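PDB 5JP2: F-BAR domain only protein 1 from Danio rerio, which probably acts in an early step of clathrin-mediated endocytosis and binds an Eps15 peptide through its mu homology domain. Local coordinates for residues Ile55-Thr60 against Leu109-Gln114; Pro140-Leu146 against Ala169-Ala173; Ala189-Gln195 against Leu226-Gln231. One frame throughout, in Å; residues are numbered along the deposited sequence.

Overall arrangement
The three contacts follow one another along the chain, each closing before the next opens, and all lie in the elongated mu homology domain. Contact 1 packs helix 55-61 on helix 106-119, its centre about 30 Å from the centre of the chain. Contact 2 joins the turn leading into strand 145-154 to the loop after strand 157-166, across the centre from contact 1; their centres are about 41 Å apart. Contact 3 pairs strand 192-195 with strand 223-231. Its centre is about 29 Å from that of contact 2, and both reach the same four-stranded antiparallel sheet. Contacts 1 and 3 are about 60 Å apart between centres, so each secures a different, distant part of one strand-rich domain.

Contact 1. Residues Ile55-Thr60 against Leu109-Gln114; sequences ITRIFT and LTLHLQ
The side chain of F59 lies against T110, L109 and L113, where two helices pack. The axes of 55-60 and 109-114 come within 9.4 Å and run at 136° between their N-to-C directions, midway between perpendicular and antiparallel. The F59 CG lies beside its own backbone N and anti to the carbonyl carbon (chi1 -78°). The ring thereby reaches L113, whose CD1 sits at the ring edge, 4.0 Å from F59 CD2. L109 CD2 meets F59 CE2 obliquely, also at 4.0 Å. I55 CG1 of the same helix lies over one ring face, displaced toward the rim. T110 straddles the root of this side chain: its OG1 is 3.6 Å from F59 CB, while its CG2 touches F59 CB and C. T60 turns its methyl to Q114, with T60 CG2 3.3 Å from Q114 OE1. T56 CG2 rests on L113 CB at 4.1 Å. Strands close in from the rest of the fold: L113 also touches Y126 and V128 of strand 125-137, and I55 touches W17 of strand 17-31. An alanine in place of F59 is likely to open a gap between L109, L113 and I55. No hydrogen bond joins the two segments. Their direct attachment rests on van der Waals packing, mostly carbon on carbon, while T110 OG1 bonds to M106 O and T56 OG1 to A53 O.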
# COMPACT_ATOMS: atom_id res chain seq x y z
N ILE B 55 26.82 6.39 7.15
CA ILE B 55 26.73 5.68 8.42
C ILE B 55 27.52 4.38 8.38
O ILE B 55 27.78 3.78 9.42
CB ILE B 55 25.26 5.43 8.79
CG1 ILE B 55 25.12 5.13 10.28
CG2 ILE B 55 24.70 4.27 8.03
CD1 ILE B 55 23.72 5.13 10.73
N THR B 56 27.91 3.94 7.19
CA THR B 56 28.78 2.77 7.09
C THR B 56 30.11 3.04 7.77
O THR B 56 30.51 2.32 8.69
CB THR B 56 29.01 2.42 5.62
OG1 THR B 56 29.82 3.45 5.02
CG2 THR B 56 27.70 2.35 4.90
N ARG B 57 30.79 4.10 7.33
CA ARG B 57 32.09 4.44 7.88
C ARG B 57 32.04 4.52 9.39
O ARG B 57 33.02 4.20 10.07
CB ARG B 57 32.58 5.76 7.27
CG ARG B 57 32.84 5.65 5.78
CD ARG B 57 33.46 6.92 5.21
NE ARG B 57 33.76 6.79 3.78
CZ ARG B 57 34.23 7.78 3.03
NH1 ARG B 57 34.46 8.97 3.56
NH2 ARG B 57 34.47 7.58 1.74
N ILE B 58 30.91 4.94 9.94
CA ILE B 58 30.76 4.90 11.39
C ILE B 58 30.71 3.46 11.87
O ILE B 58 31.38 3.09 12.83
CB ILE B 58 29.50 5.66 11.82
CG1 ILE B 58 29.59 7.13 11.41
CG2 ILE B 58 29.30 5.55 13.30
CD1 ILE B 58 30.62 7.90 12.19
N PHE B 59 29.91 2.63 11.19
CA PHE B 59 29.69 1.27 11.67
C PHE B 59 30.92 0.39 11.49
O PHE B 59 31.29 -0.35 12.41
CB PHE B 59 28.49 0.64 10.95
CG PHE B 59 27.16 1.10 11.47
CD1 PHE B 59 27.03 1.69 12.71
CD2 PHE B 59 26.01 0.89 10.73
CE1 PHE B 59 25.80 2.08 13.18
CE2 PHE B 59 24.78 1.28 11.21
CZ PHE B 59 24.67 1.88 12.42
N THR B 60 31.55 0.45 10.32
CA THR B 60 32.76 -0.34 10.10
C THR B 60 33.83 0.01 11.11
O THR B 60 34.52 -0.88 11.63
CB THR B 60 33.27 -0.13 8.68
OG1 THR B 60 33.83 1.18 8.57
CG2 THR B 60 32.14 -0.28 7.71
N LEU B 109 24.17 -6.10 10.51
CA LEU B 109 23.79 -4.87 9.82
C LEU B 109 24.99 -4.17 9.20
O LEU B 109 24.93 -3.72 8.05
CB LEU B 109 23.07 -3.92 10.78
CG LEU B 109 22.65 -2.60 10.13
CD1 LEU B 109 21.69 -2.88 8.99
CD2 LEU B 109 22.06 -1.63 11.13
N THR B 110 26.10 -4.08 9.95
CA THR B 110 27.32 -3.48 9.41
C THR B 110 27.79 -4.19 8.16
O THR B 110 28.09 -3.56 7.15
CB THR B 110 28.43 -3.49 10.46
OG1 THR B 110 27.98 -2.81 11.63
CG2 THR B 110 29.66 -2.82 9.93
N LEU B 111 27.89 -5.52 8.23
CA LEU B 111 28.32 -6.28 7.06
C LEU B 111 27.35 -6.09 5.91
O LEU B 111 27.77 -5.99 4.75
CB LEU B 111 28.43 -7.76 7.41
CG LEU B 111 29.59 -8.11 8.33
CD1 LEU B 111 29.57 -9.57 8.69
CD2 LEU B 111 30.88 -7.77 7.64
N HIS B 112 26.06 -6.02 6.21
CA HIS B 112 25.06 -5.89 5.16
C HIS B 112 25.20 -4.58 4.41
O HIS B 112 25.11 -4.54 3.18
CB HIS B 112 23.66 -6.04 5.74
CG HIS B 112 22.58 -5.89 4.73
ND1 HIS B 112 22.06 -6.95 4.03
CD2 HIS B 112 21.94 -4.79 4.28
CE1 HIS B 112 21.14 -6.52 3.20
NE2 HIS B 112 21.04 -5.21 3.33
N LEU B 113 25.41 -3.48 5.14
CA LEU B 113 25.58 -2.21 4.47
C LEU B 113 26.91 -2.14 3.73
O LEU B 113 26.98 -1.56 2.65
CB LEU B 113 25.45 -1.07 5.47
CG LEU B 113 24.11 -1.01 6.19
CD1 LEU B 113 24.16 -0.04 7.35
CD2 LEU B 113 22.98 -0.66 5.24
N GLN B 114 27.97 -2.73 4.30
CA GLN B 114 29.25 -2.77 3.61
C GLN B 114 29.10 -3.42 2.25
O GLN B 114 29.67 -2.95 1.27
CB GLN B 114 30.29 -3.54 4.43
CG GLN B 114 30.84 -2.83 5.63
CD GLN B 114 31.86 -3.68 6.37
OE1 GLN B 114 32.05 -3.53 7.58
NE2 GLN B 114 32.52 -4.57 5.65

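Contact 2. Residues Pro140-Leu146 against Ala169-Ala173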
# COMPACT_ATOMS: atom_id res chain seq x y z
N PRO B 140 -16.22 -5.12 5.57
CA PRO B 140 -15.95 -4.05 4.59
C PRO B 140 -15.34 -2.82 5.22
O PRO B 140 -14.76 -2.00 4.50
CB PRO B 140 -17.33 -3.75 4.00
CG PRO B 140 -18.30 -4.33 4.95
CD PRO B 140 -17.63 -5.51 5.57
N SER B 141 -15.42 -2.67 6.53
CA SER B 141 -14.84 -1.53 7.21
C SER B 141 -13.34 -1.42 6.99
O SER B 141 -12.75 -0.38 7.30
CB SER B 141 -15.08 -1.63 8.69
OG SER B 141 -14.44 -2.76 9.21
N ARG B 142 -12.70 -2.48 6.52
CA ARG B 142 -11.28 -2.45 6.24
C ARG B 142 -10.99 -1.95 4.84
O ARG B 142 -9.83 -1.69 4.52
CB ARG B 142 -10.66 -3.84 6.43
CG ARG B 142 -10.46 -4.38 7.86
CD ARG B 142 -11.38 -3.83 8.94
NE ARG B 142 -10.96 -4.30 10.27
CZ ARG B 142 -11.44 -3.83 11.42
NH1 ARG B 142 -12.34 -2.86 11.43
NH2 ARG B 142 -10.99 -4.32 12.56
N ALA B 143 -11.97 -1.82 4.01
CA ALA B 143 -11.72 -1.41 2.64
C ALA B 143 -11.95 0.07 2.49
O ALA B 143 -13.02 0.56 2.86
CB ALA B 143 -12.63 -2.16 1.68
N PRO B 144 -10.99 0.82 1.96
CA PRO B 144 -11.17 2.27 1.87
C PRO B 144 -12.26 2.70 0.91
O PRO B 144 -12.88 3.75 1.10
CB PRO B 144 -9.80 2.76 1.40
CG PRO B 144 -9.19 1.61 0.77
CD PRO B 144 -9.69 0.39 1.45
N LEU B 145 -12.53 1.92 -0.12
CA LEU B 145 -13.50 2.28 -1.13
C LEU B 145 -14.54 1.17 -1.21
O LEU B 145 -14.20 0.02 -1.53
CB LEU B 145 -12.81 2.52 -2.47
CG LEU B 145 -13.68 2.99 -3.61
CD1 LEU B 145 -14.30 4.30 -3.28
CD2 LEU B 145 -12.89 3.07 -4.88
N LEU B 146 -15.77 1.49 -0.90
CA LEU B 146 -16.85 0.52 -0.93
C LEU B 146 -17.46 0.49 -2.31
O LEU B 146 -17.73 1.54 -2.89
CB LEU B 146 -17.92 0.88 0.10
CG LEU B 146 -17.81 -0.02 1.31
CD1 LEU B 146 -16.53 0.29 2.04
CD2 LEU B 146 -19.02 0.15 2.20
N ALA B 169 -15.62 6.08 7.86
CA ALA B 169 -15.47 4.95 8.76
C ALA B 169 -14.46 3.94 8.22
O ALA B 169 -13.89 3.16 8.98
CB ALA B 169 -16.82 4.28 8.97
N THR B 170 -14.30 3.90 6.90
CA THR B 170 -13.44 2.92 6.26
C THR B 170 -12.09 3.49 5.90
O THR B 170 -11.06 2.84 6.10
CB THR B 170 -14.13 2.37 5.02
OG1 THR B 170 -14.15 3.38 4.01
CG2 THR B 170 -15.53 1.99 5.35
N ALA B 171 -12.08 4.56 5.32
CA ALA B 171 -10.89 5.04 4.66
C ALA B 171 -9.93 5.75 5.61
O ALA B 171 -10.36 6.39 6.58
CB ALA B 171 -11.27 5.98 3.53
N PRO B 172 -8.64 5.64 5.33
CA PRO B 172 -7.66 6.47 6.04
C PRO B 172 -7.83 7.93 5.67
O PRO B 172 -8.54 8.28 4.72
CB PRO B 172 -6.32 5.92 5.53
CG PRO B 172 -6.62 5.45 4.18
CD PRO B 172 -8.02 4.89 4.24
N ALA B 173 -7.16 8.80 6.42
CA ALA B 173 -7.29 10.23 6.19
C ALA B 173 -6.25 10.63 5.15
O ALA B 173 -5.12 10.96 5.50
CB ALA B 173 -7.10 11.01 7.48
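T170 lays its methyl CG2 against L146 CD1 at 3.9 Å, the two side chains crossing at a slant. The rest of the T170 side chain faces the backbone of A143 and P144. Its CB is modelled very close to A143 O, and the exact length of that approach is doubtful. OG1 stands between the backbone N and the carbonyl carbon of its own residue (chi1 71°), a position that leaves it 3.2 Å from P144 O. The hydroxyl is hydrogen-bonded to C167 O, the backbone of a residue that binds a zinc ion together with H165; the zinc lies about 5 Å from the T170 side chain. The T170 backbone takes part as well: its CA makes a CA-H...O contact of 3.5 Å with S141 O.

The segment 140-146 begins with a short 3-10 turn and then enters strand 145-154, an outermost strand of a four-stranded antiparallel sheet. A143 N closes the turn on P140 O at 2.8 Å. Segment 169-173 is an irregular loop that follows strand 157-166, the neighbour of 145-154 in that sheet. Backbone hydrogen bonds between L146 and H165 link the two strands. The loop therefore folds back on the entrance to the hairpin.

Beyond T170 the contact becomes largely apolar. P144 CB faces A171 CB at 4.1 Å. The methyl of A171 also lies 3.7 Å from P144 O, so it touches both the ring and the backbone of the proline. P172 CD meets P144 CB at 4.0 Å. Both prolines also touch L254, and each reaches strand 266-283, P144 at Y280 and P172 at F275.

Contact 3. Residues Ala189-Gln195 against Leu226-Gln231; sequences ATDLQCQ and LCASWQ
Backbone hydrogen bonds join A189-Q195 to L226-Q231 in an antiparallel pairing, the axes of strands 192-195 and 226-231 running at 175°. T190 with Q231, Q193 with S229 and Q195 with C227 each exchange two N-H...O bonds. Among them, Q193 N to S229 O measures 3.0 Å and is nearly straight at 168°. C194 and A228 form a non-hydrogen-bonded pair. The register slips by one residue between T190 and Q193, a beta bulge at the corner where D191 takes positive phi and psi.

CA-H...O contacts supplement these bonds. L192 CA is 3.4 Å from S229 O, and A228 CA is 3.2 Å from Q193 O.

Apolar contacts gather on the side of C194 and A228, where C194 SG meets A228 CB at 4.0 Å. A189 CB approaches W230 CD1 obliquely at 3.8 Å. The W230 side chain also rests on L183 of strand 179-184 and on L185.

The other side is mostly polar. It carries T190, Q193, Q195, S229 and Q231, with C227 among them; C227 SG lies 4.1 Å from Q195 CB. At the corner, D191 OD1 accepts T190 OG1 at 3.1 Å through its anti lone pair, and D191 lies alongside the Q231 side chain. Strand 192-195 is an outer strand of its sheet, and 223-231 passes on to 157-166. The pairing thus relies on main-chain bonds, with an apolar side against strands 179-184 and 206-210 and a mostly polar side opposite.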
# COMPACT_ATOMS: atom_id res chain seq x y z
N ALA B 189 -19.05 -6.16 -29.04
CA ALA B 189 -20.15 -5.44 -28.43
C ALA B 189 -20.50 -4.20 -29.25
O ALA B 189 -19.64 -3.57 -29.85
CB ALA B 189 -19.81 -5.04 -27.00
N THR B 190 -21.79 -3.87 -29.28
CA THR B 190 -22.28 -2.74 -30.05
C THR B 190 -23.30 -1.96 -29.23
O THR B 190 -23.76 -2.42 -28.19
CB THR B 190 -22.95 -3.18 -31.36
OG1 THR B 190 -23.96 -4.16 -31.07
CG2 THR B 190 -21.94 -3.80 -32.30
N ASP B 191 -23.64 -0.77 -29.72
CA ASP B 191 -24.65 0.09 -29.09
C ASP B 191 -24.21 0.52 -27.70
O ASP B 191 -24.95 0.43 -26.72
CB ASP B 191 -26.01 -0.59 -29.05
CG ASP B 191 -26.54 -0.92 -30.42
OD1 ASP B 191 -26.07 -1.92 -31.01
OD2 ASP B 191 -27.42 -0.19 -30.92
N LEU B 192 -22.98 1.01 -27.63
CA LEU B 192 -22.37 1.36 -26.36
C LEU B 192 -22.91 2.67 -25.84
O LEU B 192 -22.87 3.69 -26.52
CB LEU B 192 -20.86 1.50 -26.54
CG LEU B 192 -20.00 0.40 -25.98
CD1 LEU B 192 -18.57 0.66 -26.37
CD2 LEU B 192 -20.15 0.39 -24.49
N GLN B 193 -23.39 2.64 -24.61
CA GLN B 193 -23.78 3.85 -23.92
C GLN B 193 -23.05 3.84 -22.58
O GLN B 193 -23.02 2.81 -21.91
CB GLN B 193 -25.30 3.87 -23.75
CG GLN B 193 -26.00 3.67 -25.08
CD GLN B 193 -27.44 3.24 -24.93
OE1 GLN B 193 -28.30 4.06 -24.61
NE2 GLN B 193 -27.71 1.96 -25.16
N CYS B 194 -22.51 4.99 -22.18
CA CYS B 194 -21.80 5.09 -20.91
C CYS B 194 -22.18 6.41 -20.26
O CYS B 194 -22.11 7.46 -20.90
CB CYS B 194 -20.29 5.03 -21.09
SG CYS B 194 -19.72 3.62 -21.99
N GLN B 195 -22.52 6.35 -18.99
CA GLN B 195 -22.71 7.55 -18.21
C GLN B 195 -21.90 7.36 -16.94
O GLN B 195 -22.21 6.48 -16.15
CB GLN B 195 -24.19 7.72 -17.90
CG GLN B 195 -25.07 7.77 -19.15
CD GLN B 195 -26.50 7.36 -18.86
OE1 GLN B 195 -27.20 7.97 -18.05
NE2 GLN B 195 -26.95 6.29 -19.51
N LEU B 226 -21.70 5.03 -11.71
CA LEU B 226 -21.44 5.02 -13.14
C LEU B 226 -22.04 3.76 -13.74
O LEU B 226 -22.26 2.77 -13.04
CB LEU B 226 -19.94 5.11 -13.44
CG LEU B 226 -19.01 4.05 -12.85
CD1 LEU B 226 -18.94 2.82 -13.73
CD2 LEU B 226 -17.61 4.59 -12.60
N CYS B 227 -22.27 3.78 -15.05
CA CYS B 227 -22.93 2.65 -15.68
C CYS B 227 -22.65 2.61 -17.17
O CYS B 227 -22.26 3.61 -17.78
CB CYS B 227 -24.44 2.69 -15.46
SG CYS B 227 -25.14 4.05 -16.28
N ALA B 228 -22.87 1.44 -17.75
CA ALA B 228 -22.67 1.23 -19.17
C ALA B 228 -23.62 0.15 -19.65
O ALA B 228 -24.04 -0.70 -18.87
CB ALA B 228 -21.23 0.84 -19.48
N SER B 229 -23.95 0.20 -20.93
CA SER B 229 -24.82 -0.78 -21.57
C SER B 229 -24.35 -1.02 -22.99
O SER B 229 -23.73 -0.15 -23.60
CB SER B 229 -26.27 -0.31 -21.60
OG SER B 229 -26.35 0.89 -22.34
N TRP B 230 -24.65 -2.20 -23.51
CA TRP B 230 -24.25 -2.57 -24.85
C TRP B 230 -25.15 -3.70 -25.34
O TRP B 230 -26.01 -4.19 -24.60
CB TRP B 230 -22.79 -2.99 -24.88
CG TRP B 230 -22.51 -4.16 -23.99
CD1 TRP B 230 -22.52 -5.47 -24.33
CD2 TRP B 230 -22.17 -4.11 -22.61
NE1 TRP B 230 -22.22 -6.24 -23.25
CE2 TRP B 230 -22.00 -5.43 -22.17
CE3 TRP B 230 -21.99 -3.07 -21.69
CZ2 TRP B 230 -21.66 -5.74 -20.87
CZ3 TRP B 230 -21.66 -3.38 -20.41
CH2 TRP B 230 -21.49 -4.70 -20.00
N GLN B 231 -24.94 -4.12 -26.58
CA GLN B 231 -25.66 -5.25 -27.17
C GLN B 231 -24.63 -6.28 -27.59
O GLN B 231 -23.55 -5.92 -28.07
CB GLN B 231 -26.50 -4.86 -28.38
CG GLN B 231 -27.78 -4.12 -28.05
CD GLN B 231 -28.43 -3.55 -29.29
OE1 GLN B 231 -28.05 -3.87 -30.41
NE2 GLN B 231 -29.39 -2.65 -29.09